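Local structure of ABC transporter (Caldanaerobius, 4G68) at residues A[229-234]-A[414-419]; A[193-198]-A[322-327]. The protein probably captures xylan-derived oligosaccharides outside the cell, as the solute-binding component of an ABC transporter, and holds a xylose-containing glycan in this structure. One frame throughout, in Å; residues are numbered along the deposited sequence.

How the contacts relate
From the N terminus, the chain first reaches 193-198, the loop between helices 185-191 and 199-211, and then 229-234 on helix 225-239. Segment 322-327, leaving strand 321-324, returns to the first of these and closes contact 2; 414-419, which includes the short helix 416-419, later returns to the second and closes contact 1. The two closures therefore cross rather than nest. Contact 1 joins helix 225-239 to a wall of the glycan pocket, whereas contact 2 ties a loop between helices to the end of a sheet strand. Their centres are about 19 Å apart, yet they touch, with Met-233 and Ile-234 packing on Phe-326.

Contact 1. Residues A[229-234]-A[414-419]. With XYP (beta-D-xylopyranose), chain D.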
loop_
_atom_site.group_PDB
_atom_site.type_symbol
_atom_site.label_atom_id
_atom_site.label_comp_id
_atom_site.label_asym_id
_atom_site.label_seq_id
_atom_site.Cartn_x
_atom_site.Cartn_y
_atom_site.Cartn_z
ATOM N N TRP A 229 3.042 -0.642 -8.589
ATOM C CA TRP A 229 3.036 -1.906 -7.856
ATOM C C TRP A 229 3.279 -3.107 -8.691
ATOM O O TRP A 229 4.003 -4.054 -8.251
ATOM C CB TRP A 229 1.750 -2.100 -7.062
ATOM C CG TRP A 229 1.765 -1.353 -5.757
ATOM C CD1 TRP A 229 1.953 0.035 -5.521
ATOM C CD2 TRP A 229 1.598 -1.941 -4.433
ATOM N NE1 TRP A 229 1.912 0.272 -4.174
ATOM C CE2 TRP A 229 1.727 -0.871 -3.475
ATOM C CE3 TRP A 229 1.397 -3.255 -3.963
ATOM C CZ2 TRP A 229 1.589 -1.087 -2.070
ATOM C CZ3 TRP A 229 1.291 -3.463 -2.566
ATOM C CH2 TRP A 229 1.396 -2.401 -1.646
ATOM N N TYR A 230 2.720 -3.061 -9.914
ATOM C CA TYR A 230 2.942 -4.192 -10.821
ATOM C C TYR A 230 4.453 -4.306 -11.173
ATOM O O TYR A 230 5.060 -5.417 -11.097
ATOM C CB TYR A 230 2.158 -4.015 -12.118
ATOM C CG TYR A 230 0.688 -4.236 -12.077
ATOM C CD1 TYR A 230 0.106 -5.224 -12.894
ATOM C CD2 TYR A 230 -0.127 -3.377 -11.338
ATOM C CE1 TYR A 230 -1.305 -5.431 -12.888
ATOM C CE2 TYR A 230 -1.550 -3.515 -11.325
ATOM C CZ TYR A 230 -2.101 -4.548 -12.099
ATOM O OH TYR A 230 -3.462 -4.722 -12.113
ATOM N N TYR A 231 5.044 -3.176 -11.570
ATOM C CA TYR A 231 6.483 -3.216 -11.939
ATOM C C TYR A 231 7.277 -3.718 -10.695
ATOM O O TYR A 231 8.112 -4.644 -10.773
ATOM C CB TYR A 231 7.009 -1.828 -12.376
ATOM C CG TYR A 231 8.476 -1.956 -12.610
ATOM C CD1 TYR A 231 8.941 -2.315 -13.873
ATOM C CD2 TYR A 231 9.397 -1.774 -11.590
ATOM C CE1 TYR A 231 10.290 -2.532 -14.111
ATOM C CE2 TYR A 231 10.781 -1.957 -11.799
ATOM C CZ TYR A 231 11.183 -2.337 -13.066
ATOM O OH TYR A 231 12.503 -2.579 -13.278
ATOM N N ASP A 232 7.028 -3.111 -9.523
ATOM C CA ASP A 232 7.904 -3.377 -8.373
ATOM C C ASP A 232 7.801 -4.858 -8.027
ATOM O O ASP A 232 8.827 -5.496 -7.679
ATOM C CB ASP A 232 7.480 -2.533 -7.155
ATOM C CG ASP A 232 7.681 -1.042 -7.356
ATOM O OD1 ASP A 232 8.283 -0.607 -8.349
ATOM O OD2 ASP A 232 7.212 -0.295 -6.511
HETATM N N MSE A 233 6.599 -5.454 -8.126
HETATM C CA MSE A 233 6.457 -6.936 -7.928
HETATM C C MSE A 233 7.148 -7.718 -8.941
HETATM O O MSE A 233 7.791 -8.697 -8.573
HETATM C CB MSE A 233 4.969 -7.377 -7.796
HETATM C CG MSE A 233 4.824 -8.902 -8.031
HETATM SE SE MSE A 233 5.718 -9.887 -6.584
HETATM C CE MSE A 233 4.433 -9.000 -5.446
ATOM N N ILE A 234 6.999 -7.345 -10.165
ATOM C CA ILE A 234 7.656 -8.162 -11.198
ATOM C C ILE A 234 9.208 -8.066 -10.983
ATOM O O ILE A 234 9.966 -9.084 -11.127
ATOM C CB ILE A 234 7.247 -7.661 -12.592
ATOM C CG1 ILE A 234 5.762 -7.967 -12.871
ATOM C CG2 ILE A 234 8.049 -8.383 -13.679
ATOM C CD1 ILE A 234 5.279 -7.257 -14.138
ATOM N N PRO A 414 8.958 -2.407 0.826
ATOM C CA PRO A 414 7.830 -1.468 0.587
ATOM C C PRO A 414 7.774 -1.057 -0.870
ATOM O O PRO A 414 8.821 -1.069 -1.563
ATOM C CB PRO A 414 8.211 -0.250 1.427
ATOM C CG PRO A 414 8.963 -0.867 2.587
ATOM C CD PRO A 414 9.798 -1.927 1.932
ATOM N N ALA A 415 6.587 -0.652 -1.314
ATOM C CA ALA A 415 6.479 -0.119 -2.696
ATOM C C ALA A 415 7.471 1.007 -2.891
ATOM O O ALA A 415 7.770 1.741 -1.939
ATOM C CB ALA A 415 5.087 0.389 -2.882
ATOM N N TRP A 416 8.031 1.149 -4.097
ATOM C CA TRP A 416 9.197 1.938 -4.228
ATOM C C TRP A 416 8.924 3.415 -3.975
ATOM O O TRP A 416 9.851 4.160 -3.666
ATOM C CB TRP A 416 9.815 1.767 -5.624
ATOM C CG TRP A 416 10.420 0.389 -5.832
ATOM C CD1 TRP A 416 10.161 -0.831 -5.143
ATOM C CD2 TRP A 416 11.374 0.048 -6.875
ATOM N NE1 TRP A 416 10.878 -1.845 -5.722
ATOM C CE2 TRP A 416 11.612 -1.383 -6.774
ATOM C CE3 TRP A 416 12.011 0.784 -7.888
ATOM C CZ2 TRP A 416 12.517 -2.054 -7.633
ATOM C CZ3 TRP A 416 12.885 0.100 -8.743
ATOM C CH2 TRP A 416 13.133 -1.279 -8.608
ATOM N N ASP A 417 7.688 3.888 -4.173
ATOM C CA ASP A 417 7.403 5.322 -3.930
ATOM C C ASP A 417 7.168 5.664 -2.440
ATOM O O ASP A 417 6.977 6.858 -2.131
ATOM C CB ASP A 417 6.184 5.795 -4.723
ATOM C CG ASP A 417 4.861 5.116 -4.252
ATOM O OD1 ASP A 417 4.897 4.049 -3.564
ATOM O OD2 ASP A 417 3.773 5.696 -4.565
ATOM N N ILE A 418 7.253 4.662 -1.556
ATOM C CA ILE A 418 7.300 4.869 -0.122
ATOM C C ILE A 418 8.760 4.647 0.337
ATOM O O ILE A 418 9.174 5.128 1.362
ATOM C CB ILE A 418 6.465 3.759 0.634
ATOM C CG1 ILE A 418 5.043 3.803 0.289
ATOM C CG2 ILE A 418 6.665 3.790 2.163
ATOM C CD1 ILE A 418 4.223 2.759 1.074
ATOM N N TYR A 419 9.510 3.849 -0.384
ATOM C CA TYR A 419 10.855 3.548 0.066
ATOM C C TYR A 419 11.761 4.671 -0.405
ATOM O O TYR A 419 12.573 5.195 0.410
ATOM C CB TYR A 419 11.329 2.201 -0.539
ATOM C CG TYR A 419 12.626 1.757 0.118
ATOM C CD1 TYR A 419 12.591 0.856 1.163
ATOM C CD2 TYR A 419 13.864 2.241 -0.317
ATOM C CE1 TYR A 419 13.755 0.460 1.810
ATOM C CE2 TYR A 419 15.054 1.854 0.312
ATOM C CZ TYR A 419 14.973 0.935 1.347
ATOM O OH TYR A 419 16.118 0.532 2.034
HETATM C C1 XYP D . -0.685 3.938 -0.796
HETATM C C2 XYP D . 0.062 5.154 -1.335
HETATM C C3 XYP D . 1.036 4.665 -2.414
HETATM C C4 XYP D . 1.900 3.474 -1.926
HETATM C C5 XYP D . 1.061 2.380 -1.206
HETATM O O2 XYP D . -0.873 6.102 -1.808
HETATM O O3 XYP D . 1.849 5.803 -2.776
HETATM O O4 XYP D . 2.640 2.865 -2.988
HETATM O O5 XYP D . 0.192 2.978 -0.251
HETATM O O HOH W 1 10.971 -4.772 -5.960
#
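Asp-232 lies flat against the indole of Trp-416, its carboxylate stacked on one ring face with the two planes 16° apart. OD2 also takes the backbone N-H of Trp-416 in a nearly straight bond (N to OD2 2.9 Å), from above the carboxylate plane, while OD1 is held by His-428. Farther along the indole, Tyr-231 turns an edge to the six-membered ring in a T-shaped pair, CE2 reaching CH2 at 4.0 Å. At the indole's own edge, a water accepts from NE1 and donates to Asp-232 O. Without the indole, as with an alanine at Trp-416, the Asp-232 carboxylate would probably lose its flat cover and the Tyr-231 edge would face a gap.

Trp-229 serves the sugar. Ala-415 CB packs against the pyrrole side of its indole, 3.4 Å from NE1, and with CG anti to the carbonyl carbon (chi1 -81°) the ring extends so that NE1 donates a nearly straight hydrogen bond to O4 of the xylose (NE1 to O4 2.9 Å). Asp-417 accepts from two of the sugar's hydroxyls, O4 on OD1 and O3 on OD2. Helices 241-248 and 257-271 pack around Trp-416 and Tyr-231, and strand 168-184 meets Trp-229 through Gln-177 and Ser-179.

Contact 2. Residues A[193-198]-A[322-327]; sequences VKVPTT and EAVRFP
Pro-327 packs against the backbone of 196-198, where a loop of this periplasmic-binding-protein fold meets the chain leaving sheet strand 321-324. The touching parts, 195-198 and 322-327, run in nearly the same direction, 15° apart end to end, and draw together toward their C-terminal ends. That end is the tight one. Pro-327 CB lies 3.4 Å from Thr-198 C, its CG faces Pro-196 O, and its CA comes within 3.4 Å of Thr-197 O. Here the proline ring presses on peptide groups, and the Thr-197 and Thr-198 side chains start out away from it. Thr-198 is instead the N-cap of helix 199-211, its OG1 accepting from Glu-201 N, so Pro-327 packs beside the start of that helix. Arg-237 of helix 225-239 hydrogen-bonds to the carbonyl oxygens of Phe-326 and Pro-327.

Toward the other end the backbones spread, and Val-195 and Val-324 are 8.5 Å apart at their CA atoms. Only side chains span this partly exposed side. Val-195 puts CG1 anti to the backbone N (chi1 173°), and from there it meets Val-324 CG2 at 3.9 Å. Its other methyl, CG2, approaches the carboxylate of Glu-322, whose extended chain reaches across from the strand. Ile-183 of strand 168-184 touches both valines, continuing the apolar patch onto the sheet. No direct hydrogen bond joins the two segments. Between the loose and tight parts a single water bridges the backbones, donating to Pro-196 O and to Arg-325 O, each 2.8 Å from the water oxygen.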
loop_
_atom_site.group_PDB
_atom_site.type_symbol
_atom_site.label_atom_id
_atom_site.label_comp_id
_atom_site.label_asym_id
_atom_site.label_seq_id
_atom_site.Cartn_x
_atom_site.Cartn_y
_atom_site.Cartn_z
ATOM N N VAL A 193 -10.994 -21.304 -16.101
ATOM C CA VAL A 193 -9.610 -20.845 -16.071
ATOM C C VAL A 193 -9.063 -21.202 -14.691
ATOM O O VAL A 193 -9.674 -20.939 -13.649
ATOM C CB VAL A 193 -9.482 -19.314 -16.354
ATOM C CG1 VAL A 193 -8.005 -18.880 -16.355
ATOM C CG2 VAL A 193 -10.056 -18.924 -17.687
ATOM N N LYS A 194 -7.880 -21.778 -14.650
ATOM C CA LYS A 194 -7.264 -22.053 -13.341
ATOM C C LYS A 194 -6.558 -20.758 -12.799
ATOM O O LYS A 194 -6.122 -19.909 -13.587
ATOM C CB LYS A 194 -6.198 -23.085 -13.585
ATOM C CG LYS A 194 -6.763 -24.404 -14.079
ATOM C CD LYS A 194 -5.701 -25.455 -13.913
ATOM C CE LYS A 194 -4.821 -25.606 -15.129
ATOM N NZ LYS A 194 -5.175 -26.903 -15.789
ATOM N N VAL A 195 -6.482 -20.605 -11.477
ATOM C CA VAL A 195 -5.720 -19.451 -10.928
ATOM C C VAL A 195 -4.279 -19.578 -11.375
ATOM O O VAL A 195 -3.723 -20.616 -11.245
ATOM C CB VAL A 195 -5.835 -19.410 -9.401
ATOM C CG1 VAL A 195 -4.913 -18.336 -8.827
ATOM C CG2 VAL A 195 -7.286 -19.147 -8.986
ATOM N N PRO A 196 -3.661 -18.514 -11.934
ATOM C CA PRO A 196 -2.302 -18.696 -12.433
ATOM C C PRO A 196 -1.272 -18.671 -11.319
ATOM O O PRO A 196 -1.340 -17.839 -10.374
ATOM C CB PRO A 196 -2.080 -17.487 -13.359
ATOM C CG PRO A 196 -3.037 -16.437 -12.890
ATOM C CD PRO A 196 -4.242 -17.230 -12.357
ATOM N N THR A 197 -0.286 -19.544 -11.451
ATOM C CA THR A 197 0.714 -19.651 -10.408
ATOM C C THR A 197 2.093 -19.266 -10.964
ATOM O O THR A 197 3.050 -19.056 -10.175
ATOM C CB THR A 197 0.706 -21.063 -9.730
ATOM O OG1 THR A 197 0.991 -22.086 -10.693
ATOM C CG2 THR A 197 -0.657 -21.390 -9.104
ATOM N N THR A 198 2.206 -19.220 -12.308
ATOM C CA THR A 198 3.389 -18.773 -12.991
ATOM C C THR A 198 3.065 -17.642 -13.969
ATOM O O THR A 198 1.937 -17.433 -14.402
ATOM C CB THR A 198 4.037 -19.924 -13.784
ATOM O OG1 THR A 198 3.285 -20.089 -14.983
ATOM C CG2 THR A 198 4.031 -21.289 -12.955
ATOM N N GLU A 322 -10.996 -14.174 -4.174
ATOM C CA GLU A 322 -9.941 -14.906 -3.569
ATOM C C GLU A 322 -8.652 -14.059 -3.652
ATOM O O GLU A 322 -8.423 -13.374 -4.621
ATOM C CB GLU A 322 -9.731 -16.215 -4.349
ATOM C CG GLU A 322 -8.530 -17.038 -3.873
ATOM C CD GLU A 322 -8.407 -18.384 -4.562
ATOM O OE1 GLU A 322 -9.022 -18.583 -5.643
ATOM O OE2 GLU A 322 -7.699 -19.238 -4.000
ATOM N N ALA A 323 -7.814 -14.174 -2.645
ATOM C CA ALA A 323 -6.510 -13.488 -2.656
ATOM C C ALA A 323 -5.451 -14.569 -2.787
ATOM O O ALA A 323 -5.429 -15.542 -1.951
ATOM C CB ALA A 323 -6.303 -12.797 -1.304
ATOM N N VAL A 324 -4.537 -14.363 -3.720
ATOM C CA VAL A 324 -3.344 -15.240 -3.938
ATOM C C VAL A 324 -2.072 -14.424 -4.132
ATOM O O VAL A 324 -2.146 -13.209 -4.372
ATOM C CB VAL A 324 -3.575 -16.212 -5.140
ATOM C CG1 VAL A 324 -4.837 -17.009 -4.926
ATOM C CG2 VAL A 324 -3.643 -15.492 -6.482
ATOM N N ARG A 325 -0.912 -15.096 -4.049
ATOM C CA ARG A 325 0.363 -14.459 -4.273
ATOM C C ARG A 325 0.502 -14.112 -5.745
ATOM O O ARG A 325 -0.089 -14.744 -6.611
ATOM C CB ARG A 325 1.511 -15.426 -3.949
ATOM C CG ARG A 325 1.722 -15.626 -2.497
ATOM C CD ARG A 325 2.947 -16.521 -2.300
ATOM N NE ARG A 325 3.195 -16.503 -0.865
ATOM C CZ ARG A 325 3.121 -17.548 -0.070
ATOM N NH1 ARG A 325 2.891 -18.769 -0.558
ATOM N NH2 ARG A 325 3.340 -17.366 1.194
ATOM N N PHE A 326 1.300 -13.083 -6.061
ATOM C CA PHE A 326 1.629 -12.893 -7.477
ATOM C C PHE A 326 2.417 -14.112 -8.005
ATOM O O PHE A 326 3.204 -14.688 -7.267
ATOM C CB PHE A 326 2.395 -11.573 -7.659
ATOM C CG PHE A 326 2.526 -11.145 -9.083
ATOM C CD1 PHE A 326 1.546 -10.332 -9.666
ATOM C CD2 PHE A 326 3.642 -11.525 -9.829
ATOM C CE1 PHE A 326 1.673 -9.885 -10.996
ATOM C CE2 PHE A 326 3.726 -11.155 -11.194
ATOM C CZ PHE A 326 2.768 -10.296 -11.761
ATOM N N PRO A 327 2.198 -14.490 -9.268
ATOM C CA PRO A 327 2.857 -15.721 -9.803
ATOM C C PRO A 327 4.378 -15.639 -9.809
ATOM O O PRO A 327 4.953 -14.524 -9.698
ATOM C CB PRO A 327 2.342 -15.766 -11.243
ATOM C CG PRO A 327 1.006 -15.179 -11.161
ATOM C CD PRO A 327 1.154 -14.012 -10.206
HETATM O O HOH W 2 -0.141 -17.230 -7.973
#